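Local coordinates for protein MarR family transcriptional regulator (Staphylococcus epidermidis, PDB 5HLI) that probably binds DNA as a dimeric MarR-type transcriptional regulator and senses redox state, here captured in a disulfide-bonded form, at residues Met75-Arg87 against Leu97-Gln109. The protein carries 1 engineered substitution. Numbering follows the deposited sequence.
Sequences MLKRLEQSGWVKR and LIITLTDNGQQQQ. Engineered in segment 75-87: Met75 (natural residue Leu).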
ATOM      1  N   MET A  75       2.686 -22.273  -6.414  1.00 20.08           N
ATOM      2  CA  MET A  75       1.471 -21.529  -6.609  1.00 21.26           C
ATOM      3  C   MET A  75       0.496 -22.216  -7.530  1.00 20.52           C
ATOM      4  O   MET A  75      -0.651 -22.253  -7.231  1.00 19.96           O
ATOM      5  CB  MET A  75       1.752 -20.149  -7.102  1.00 24.42           C
ATOM      6  CG  MET A  75       2.365 -19.344  -6.026  1.00 33.84           C
ATOM      7  SD  MET A  75       2.241 -17.698  -6.540  1.00 61.57           S
ATOM      8  CE  MET A  75       3.684 -17.446  -7.509  1.00 35.24           C
ATOM      9  N   LEU A  76       0.980 -22.739  -8.644  1.00 20.38           N
ATOM     10  CA  LEU A  76       0.105 -23.433  -9.580  1.00 18.73           C
ATOM     11  C   LEU A  76      -0.408 -24.740  -8.992  1.00 22.21           C
ATOM     12  O   LEU A  76      -1.570 -25.109  -9.204  1.00 20.39           O
ATOM     13  CB  LEU A  76       0.840 -23.675 -10.898  1.00 19.86           C
ATOM     14  CG  LEU A  76       1.019 -22.417 -11.750  1.00 22.69           C
ATOM     15  CD1 LEU A  76       1.951 -22.684 -12.913  1.00 27.79           C
ATOM     16  CD2 LEU A  76      -0.334 -21.920 -12.242  1.00 24.08           C
ATOM     17  N   LYS A  77       0.439 -25.457  -8.248  1.00 20.83           N
ATOM     18  CA  LYS A  77      -0.028 -26.657  -7.561  1.00 21.67           C
ATOM     19  C   LYS A  77      -1.142 -26.326  -6.579  1.00 22.82           C
ATOM     20  O   LYS A  77      -2.138 -27.055  -6.489  1.00 22.76           O
ATOM     21  CB  LYS A  77       1.133 -27.341  -6.840  1.00 21.05           C
ATOM     22  CG  LYS A  77       2.097 -28.080  -7.754  1.00 21.76           C
ATOM     23  CD  LYS A  77       3.153 -28.807  -6.939  1.00 27.99           C
ATOM     24  CE  LYS A  77       4.096 -29.602  -7.827  1.00 32.46           C
ATOM     25  NZ  LYS A  77       5.135 -30.298  -7.019  1.00 38.28           N
ATOM     26  N   ARG A  78      -0.998 -25.222  -5.838  1.00 22.64           N
ATOM     27  CA  ARG A  78      -2.038 -24.825  -4.895  1.00 20.25           C
ATOM     28  C   ARG A  78      -3.317 -24.420  -5.618  1.00 24.48           C
ATOM     29  O   ARG A  78      -4.422 -24.747  -5.169  1.00 26.31           O
ATOM     30  CB  ARG A  78      -1.535 -23.686  -4.007  1.00 20.19           C
ATOM     31  CG  ARG A  78      -2.592 -23.115  -3.065  1.00 24.69           C
ATOM     32  CD  ARG A  78      -3.200 -24.199  -2.172  1.00 25.98           C
ATOM     33  NE  ARG A  78      -4.297 -23.684  -1.353  1.00 27.10           N
ATOM     34  CZ  ARG A  78      -5.092 -24.440  -0.600  1.00 32.76           C
ATOM     35  NH1 ARG A  78      -4.914 -25.752  -0.551  1.00 25.08           N
ATOM     36  NH2 ARG A  78      -6.067 -23.882   0.108  1.00 29.53           N
ATOM     37  N   LEU A  79      -3.189 -23.708  -6.741  1.00 19.52           N
ATOM     38  CA  LEU A  79      -4.374 -23.340  -7.507  1.00 21.96           C
ATOM     39  C   LEU A  79      -5.053 -24.562  -8.110  1.00 22.69           C
ATOM     40  O   LEU A  79      -6.276 -24.561  -8.296  1.00 24.96           O
ATOM     41  CB  LEU A  79      -4.004 -22.335  -8.598  1.00 20.48           C
ATOM     42  CG  LEU A  79      -3.747 -20.910  -8.104  1.00 22.15           C
ATOM     43  CD1 LEU A  79      -3.242 -20.025  -9.233  1.00 21.40           C
ATOM     44  CD2 LEU A  79      -5.016 -20.328  -7.490  1.00 20.66           C
ATOM     45  N   GLU A  80      -4.289 -25.613  -8.419  1.00 21.70           N
ATOM     46  CA  GLU A  80      -4.908 -26.845  -8.898  1.00 23.15           C
ATOM     47  C   GLU A  80      -5.582 -27.597  -7.757  1.00 26.05           C
ATOM     48  O   GLU A  80      -6.701 -28.099  -7.913  1.00 23.58           O
ATOM     49  CB  GLU A  80      -3.868 -27.733  -9.583  1.00 21.63           C
ATOM     50  CG  GLU A  80      -4.385 -29.125  -9.928  1.00 25.01           C
ATOM     51  CD  GLU A  80      -3.347 -29.989 -10.619  1.00 31.00           C
ATOM     52  OE1 GLU A  80      -3.629 -30.483 -11.732  1.00 32.72           O
ATOM     53  OE2 GLU A  80      -2.248 -30.172 -10.054  1.00 26.62           O
ATOM     54  N   GLN A  81      -4.914 -27.685  -6.603  1.00 24.15           N
ATOM     55  CA  GLN A  81      -5.497 -28.377  -5.459  1.00 30.85           C
ATOM     56  C   GLN A  81      -6.782 -27.708  -4.989  1.00 29.81           C
ATOM     57  O   GLN A  81      -7.696 -28.390  -4.512  1.00 27.97           O
ATOM     58  CB  GLN A  81      -4.486 -28.448  -4.314  1.00 27.00           C
ATOM     59  CG  GLN A  81      -3.318 -29.391  -4.564  1.00 36.91           C
ATOM     60  CD  GLN A  81      -3.754 -30.837  -4.710  1.00 45.24           C
ATOM     61  OE1 GLN A  81      -4.576 -31.331  -3.936  1.00 49.59           O
ATOM     62  NE2 GLN A  81      -3.204 -31.526  -5.705  1.00 46.96           N
ATOM     63  N   SER A  82      -6.877 -26.387  -5.119  1.00 25.67           N
ATOM     64  CA  SER A  82      -8.054 -25.652  -4.673  1.00 26.35           C
ATOM     65  C   SER A  82      -9.076 -25.446  -5.784  1.00 28.32           C
ATOM     66  O   SER A  82     -10.023 -24.676  -5.599  1.00 27.10           O
ATOM     67  CB  SER A  82      -7.641 -24.302  -4.074  1.00 27.86           C
ATOM     68  OG  SER A  82      -6.805 -23.579  -4.957  1.00 25.51           O
ATOM     69  N   GLY A  83      -8.901 -26.103  -6.928  1.00 23.78           N
ATOM     70  CA  GLY A  83      -9.937 -26.163  -7.940  1.00 24.17           C
ATOM     71  C   GLY A  83      -9.997 -25.007  -8.912  1.00 25.87           C
ATOM     72  O   GLY A  83     -11.035 -24.822  -9.556  1.00 20.81           O
ATOM     73  N   TRP A  84      -8.921 -24.231  -9.055  1.00 25.42           N
ATOM     74  CA  TRP A  84      -8.933 -23.083  -9.957  1.00 21.43           C
ATOM     75  C   TRP A  84      -8.393 -23.407 -11.344  1.00 24.09           C
ATOM     76  O   TRP A  84      -8.904 -22.889 -12.343  1.00 21.50           O
ATOM     77  CB  TRP A  84      -8.118 -21.932  -9.362  1.00 22.29           C
ATOM     78  CG  TRP A  84      -8.710 -21.318  -8.135  1.00 18.72           C
ATOM     79  CD1 TRP A  84      -8.560 -21.746  -6.849  1.00 22.30           C
ATOM     80  CD2 TRP A  84      -9.522 -20.142  -8.075  1.00 18.37           C
ATOM     81  NE1 TRP A  84      -9.241 -20.915  -5.991  1.00 21.83           N
ATOM     82  CE2 TRP A  84      -9.838 -19.920  -6.721  1.00 19.71           C
ATOM     83  CE3 TRP A  84     -10.019 -19.256  -9.037  1.00 20.33           C
ATOM     84  CZ2 TRP A  84     -10.627 -18.853  -6.304  1.00 21.62           C
ATOM     85  CZ3 TRP A  84     -10.795 -18.195  -8.620  1.00 23.01           C
ATOM     86  CH2 TRP A  84     -11.095 -18.003  -7.267  1.00 21.58           C
ATOM     87  N   VAL A  85      -7.349 -24.230 -11.430  1.00 20.87           N
ATOM     88  CA  VAL A  85      -6.686 -24.527 -12.692  1.00 24.30           C
ATOM     89  C   VAL A  85      -6.477 -26.031 -12.803  1.00 24.23           C
ATOM     90  O   VAL A  85      -6.594 -26.774 -11.829  1.00 23.60           O
ATOM     91  CB  VAL A  85      -5.329 -23.800 -12.835  1.00 22.34           C
ATOM     92  CG1 VAL A  85      -5.501 -22.287 -12.739  1.00 21.99           C
ATOM     93  CG2 VAL A  85      -4.345 -24.307 -11.790  1.00 22.04           C
ATOM     94  N   LYS A  86      -6.148 -26.467 -14.014  1.00 23.89           N
ATOM     95  CA  LYS A  86      -5.608 -27.795 -14.257  1.00 24.54           C
ATOM     96  C   LYS A  86      -4.150 -27.678 -14.681  1.00 23.37           C
ATOM     97  O   LYS A  86      -3.753 -26.717 -15.346  1.00 24.60           O
ATOM     98  CB  LYS A  86      -6.405 -28.539 -15.334  1.00 27.34           C
ATOM     99  CG  LYS A  86      -7.835 -28.855 -14.933  1.00 32.20           C
ATOM    100  CD  LYS A  86      -8.502 -29.781 -15.937  1.00 32.76           C
ATOM    101  CE  LYS A  86      -9.854 -30.252 -15.423  1.00 39.21           C
ATOM    102  NZ  LYS A  86      -9.724 -30.977 -14.125  1.00 39.19           N
ATOM    103  N   ARG A  87      -3.351 -28.659 -14.279  1.00 23.16           N
ATOM    104  CA  ARG A  87      -1.949 -28.744 -14.663  1.00 23.28           C
ATOM    105  C   ARG A  87      -1.762 -29.939 -15.589  1.00 27.10           C
ATOM    106  O   ARG A  87      -2.206 -31.047 -15.273  1.00 25.88           O
ATOM    107  CB  ARG A  87      -1.049 -28.867 -13.430  1.00 24.90           C
ATOM    108  CG  ARG A  87      -0.972 -27.585 -12.606  1.00 22.93           C
ATOM    109  CD  ARG A  87      -0.313 -27.793 -11.247  1.00 22.79           C
ATOM    110  NE  ARG A  87       1.071 -28.248 -11.339  1.00 26.80           N
ATOM    111  CZ  ARG A  87       1.471 -29.487 -11.070  1.00 29.22           C
ATOM    112  NH1 ARG A  87       0.588 -30.403 -10.689  1.00 28.53           N
ATOM    113  NH2 ARG A  87       2.753 -29.811 -11.182  1.00 22.51           N
ATOM    114  N   LEU A  97       4.553 -27.175 -19.182  1.00 27.37           N
ATOM    115  CA  LEU A  97       3.472 -27.308 -18.215  1.00 27.15           C
ATOM    116  C   LEU A  97       2.352 -26.378 -18.660  1.00 27.07           C
ATOM    117  O   LEU A  97       2.487 -25.153 -18.582  1.00 26.23           O
ATOM    118  CB  LEU A  97       3.943 -26.976 -16.800  1.00 24.22           C
ATOM    119  CG  LEU A  97       2.904 -27.207 -15.696  1.00 26.09           C
ATOM    120  CD1 LEU A  97       2.634 -28.692 -15.507  1.00 25.42           C
ATOM    121  CD2 LEU A  97       3.349 -26.562 -14.388  1.00 21.74           C
ATOM    122  N   ILE A  98       1.257 -26.954 -19.143  1.00 23.40           N
ATOM    123  CA  ILE A  98       0.136 -26.177 -19.659  1.00 22.32           C
ATOM    124  C   ILE A  98      -0.858 -25.948 -18.527  1.00 24.87           C
ATOM    125  O   ILE A  98      -1.340 -26.902 -17.908  1.00 23.40           O
ATOM    126  CB  ILE A  98      -0.529 -26.882 -20.850  1.00 28.24           C
ATOM    127  CG1 ILE A  98       0.469 -27.025 -22.003  1.00 31.23           C
ATOM    128  CG2 ILE A  98      -1.768 -26.116 -21.298  1.00 29.72           C
ATOM    129  CD1 ILE A  98      -0.084 -27.764 -23.198  1.00 38.33           C
ATOM    130  N   ILE A  99      -1.165 -24.681 -18.259  1.00 21.07           N
ATOM    131  CA  ILE A  99      -2.087 -24.293 -17.197  1.00 20.52           C
ATOM    132  C   ILE A  99      -3.402 -23.876 -17.834  1.00 25.93           C
ATOM    133  O   ILE A  99      -3.427 -22.997 -18.704  1.00 22.62           O
ATOM    134  CB  ILE A  99      -1.504 -23.153 -16.344  1.00 21.52           C
ATOM    135  CG1 ILE A  99      -0.128 -23.549 -15.806  1.00 21.23           C
ATOM    136  CG2 ILE A  99      -2.454 -22.795 -15.207  1.00 22.60           C
ATOM    137  CD1 ILE A  99      -0.145 -24.796 -14.943  1.00 18.72           C
ATOM    138  N   THR A 100      -4.496 -24.505 -17.408  1.00 22.07           N
ATOM    139  CA  THR A 100      -5.812 -24.231 -17.966  1.00 23.39           C
ATOM    140  C   THR A 100      -6.800 -23.997 -16.835  1.00 21.09           C
ATOM    141  O   THR A 100      -6.847 -24.774 -15.877  1.00 25.73           O
ATOM    142  CB  THR A 100      -6.291 -25.387 -18.854  1.00 28.59           C
ATOM    143  OG1 THR A 100      -5.229 -25.789 -19.730  1.00 27.72           O
ATOM    144  CG2 THR A 100      -7.487 -24.956 -19.686  1.00 32.93           C
ATOM    145  N   LEU A 101      -7.586 -22.931 -16.951  1.00 21.58           N
ATOM    146  CA  LEU A 101      -8.631 -22.665 -15.972  1.00 26.46           C
ATOM    147  C   LEU A 101      -9.652 -23.797 -15.961  1.00 24.97           C
ATOM    148  O   LEU A 101     -10.052 -24.302 -17.013  1.00 27.44           O
ATOM    149  CB  LEU A 101      -9.330 -21.342 -16.292  1.00 24.77           C
ATOM    150  CG  LEU A 101      -8.551 -20.040 -16.085  1.00 25.76           C
ATOM    151  CD1 LEU A 101      -9.227 -18.900 -16.829  1.00 23.79           C
ATOM    152  CD2 LEU A 101      -8.438 -19.716 -14.603  1.00 21.51           C
ATOM    153  N   THR A 102     -10.062 -24.206 -14.765  1.00 22.99           N
ATOM    154  CA  THR A 102     -11.209 -25.091 -14.654  1.00 29.24           C
ATOM    155  C   THR A 102     -12.484 -24.321 -14.990  1.00 30.04           C
ATOM    156  O   THR A 102     -12.481 -23.093 -15.131  1.00 25.45           O
ATOM    157  CB  THR A 102     -11.307 -25.687 -13.247  1.00 29.70           C
ATOM    158  OG1 THR A 102     -11.502 -24.637 -12.290  1.00 27.75           O
ATOM    159  CG2 THR A 102     -10.038 -26.452 -12.899  1.00 26.67           C
ATOM    160  N   ASP A 103     -13.586 -25.060 -15.138  1.00 32.40           N
ATOM    161  CA  ASP A 103     -14.882 -24.405 -15.289  1.00 30.87           C
ATOM    162  C   ASP A 103     -15.153 -23.472 -14.117  1.00 27.75           C
ATOM    163  O   ASP A 103     -15.625 -22.344 -14.305  1.00 29.11           O
ATOM    164  CB  ASP A 103     -15.997 -25.446 -15.410  1.00 35.13           C
ATOM    165  CG  ASP A 103     -15.963 -26.187 -16.732  1.00 42.36           C
ATOM    166  OD1 ASP A 103     -15.375 -25.656 -17.697  1.00 42.79           O
ATOM    167  OD2 ASP A 103     -16.536 -27.296 -16.809  1.00 52.35           O
ATOM    168  N   ASN A 104     -14.842 -23.921 -12.899  1.00 26.57           N
ATOM    169  CA  ASN A 104     -15.001 -23.063 -11.730  1.00 28.07           C
ATOM    170  C   ASN A 104     -14.063 -21.862 -11.791  1.00 25.47           C
ATOM    171  O   ASN A 104     -14.476 -20.733 -11.500  1.00 29.11           O
ATOM    172  CB  ASN A 104     -14.765 -23.871 -10.456  1.00 28.14           C
ATOM    173  CG  ASN A 104     -14.621 -22.995  -9.228  1.00 32.36           C
ATOM    174  OD1 ASN A 104     -15.592 -22.404  -8.758  1.00 35.67           O
ATOM    175  ND2 ASN A 104     -13.408 -22.915  -8.696  1.00 32.03           N
ATOM    176  N   GLY A 105     -12.803 -22.082 -12.172  1.00 28.40           N
ATOM    177  CA  GLY A 105     -11.869 -20.970 -12.287  1.00 27.64           C
ATOM    178  C   GLY A 105     -12.330 -19.919 -13.279  1.00 29.11           C
ATOM    179  O   GLY A 105     -12.139 -18.718 -13.065  1.00 30.40           O
ATOM    180  N   GLN A 106     -12.948 -20.354 -14.374  1.00 29.33           N
ATOM    181  CA  GLN A 106     -13.496 -19.408 -15.339  1.00 30.57           C
ATOM    182  C   GLN A 106     -14.698 -18.667 -14.761  1.00 30.58           C
ATOM    183  O   GLN A 106     -14.804 -17.439 -14.886  1.00 32.87           O
ATOM    184  CB  GLN A 106     -13.875 -20.148 -16.623  1.00 36.34           C
ATOM    185  CG  GLN A 106     -14.172 -19.229 -17.799  1.00 44.55           C
ATOM    186  CD  GLN A 106     -12.913 -18.697 -18.450  1.00 38.37           C
ATOM    187  OE1 GLN A 106     -12.198 -19.432 -19.126  1.00 50.22           O
ATOM    188  NE2 GLN A 106     -12.634 -17.420 -18.246  1.00 43.33           N
ATOM    189  N   GLN A 107     -15.613 -19.398 -14.120  1.00 30.69           N
ATOM    190  CA  GLN A 107     -16.806 -18.770 -13.557  1.00 33.51           C
ATOM    191  C   GLN A 107     -16.464 -17.817 -12.419  1.00 35.28           C
ATOM    192  O   GLN A 107     -17.181 -16.835 -12.199  1.00 33.68           O
ATOM    193  CB  GLN A 107     -17.784 -19.840 -13.068  1.00 33.13           C
ATOM    194  CG  GLN A 107     -18.360 -20.711 -14.174  1.00 39.56           C
ATOM    195  CD  GLN A 107     -18.784 -22.084 -13.679  1.00 49.04           C
ATOM    196  OE1 GLN A 107     -18.784 -22.353 -12.477  1.00 47.20           O
ATOM    197  NE2 GLN A 107     -19.153 -22.958 -14.609  1.00 47.03           N
ATOM    198  N   GLN A 108     -15.383 -18.085 -11.687  1.00 29.58           N
ATOM    199  CA  GLN A 108     -15.035 -17.245 -10.548  1.00 30.34           C
ATOM    200  C   GLN A 108     -14.524 -15.868 -10.952  1.00 28.24           C
ATOM    201  O   GLN A 108     -14.421 -14.998 -10.082  1.00 30.99           O
ATOM    202  CB  GLN A 108     -13.991 -17.944  -9.675  1.00 30.89           C
ATOM    203  CG  GLN A 108     -14.523 -19.115  -8.854  1.00 34.39           C
ATOM    204  CD  GLN A 108     -15.281 -18.676  -7.614  1.00 35.32           C
ATOM    205  OE1 GLN A 108     -16.280 -17.966  -7.702  1.00 41.20           O
ATOM    206  NE2 GLN A 108     -14.805 -19.099  -6.449  1.00 38.67           N
ATOM    207  N   GLN A 109     -14.204 -15.650 -12.232  1.00 31.85           N
ATOM    208  CA  GLN A 109     -13.703 -14.344 -12.653  1.00 31.58           C
ATOM    209  C   GLN A 109     -14.692 -13.238 -12.308  1.00 31.42           C
ATOM    210  O   GLN A 109     -14.321 -12.224 -11.705  1.00 26.56           O
ATOM    211  CB  GLN A 109     -13.406 -14.334 -14.154  1.00 30.78           C
ATOM    212  CG  GLN A 109     -12.932 -12.968 -14.650  1.00 29.96           C
ATOM    213  CD  GLN A 109     -12.583 -12.946 -16.126  1.00 35.94           C
ATOM    214  OE1 GLN A 109     -12.721 -13.948 -16.827  1.00 36.91           O
ATOM    215  NE2 GLN A 109     -12.128 -11.793 -16.605  1.00 32.25           N
TER
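Leu97 CD2 lies obliquely against the guanidinium of Arg87, at the start of the returning strand of the winged helix-turn-helix hairpin. Strands 85-87 and 97-101 are antiparallel. Ile99 packs the wing onto helix 69-81, the probable DNA-recognition helix. Ile99 CD1 meets Leu76 CD1 at 3.6 Å, and its CG2 reaches Leu76 CD2 and Val85 CB. Arg87 runs alongside Ile99 and turns at chi3 (62°), where Glu80 of helix 69-81 takes its NH1 in a salt bridge. Thr100 exchanges two backbone hydrogen bonds with Lys86. The CB of Leu101 points away from strand 85-87, and its backbone N is bound by the side chain of Asn54. Thr102 then N-caps helix 103-117. With chi1 at 62°, Thr102 OG1 accepts from Gly105 N and donates to Gly83 O (2.8 Å). Gly83, with positive phi, closes helix 69-81 in a Schellman motif. Asn104 ND2 reaches the same Gly83 O from the opposite face of the carbonyl, so two side chains grip this turn. Trp84 O accepts from Thr102 N and also meets Gly105 CA in a CA-H...O contact. Gln108 crosses the Trp84 side chain at about a right angle, with Gln108 CB 3.4 Å from Trp84 CZ3 and its amide plane tilted 20° from the indole.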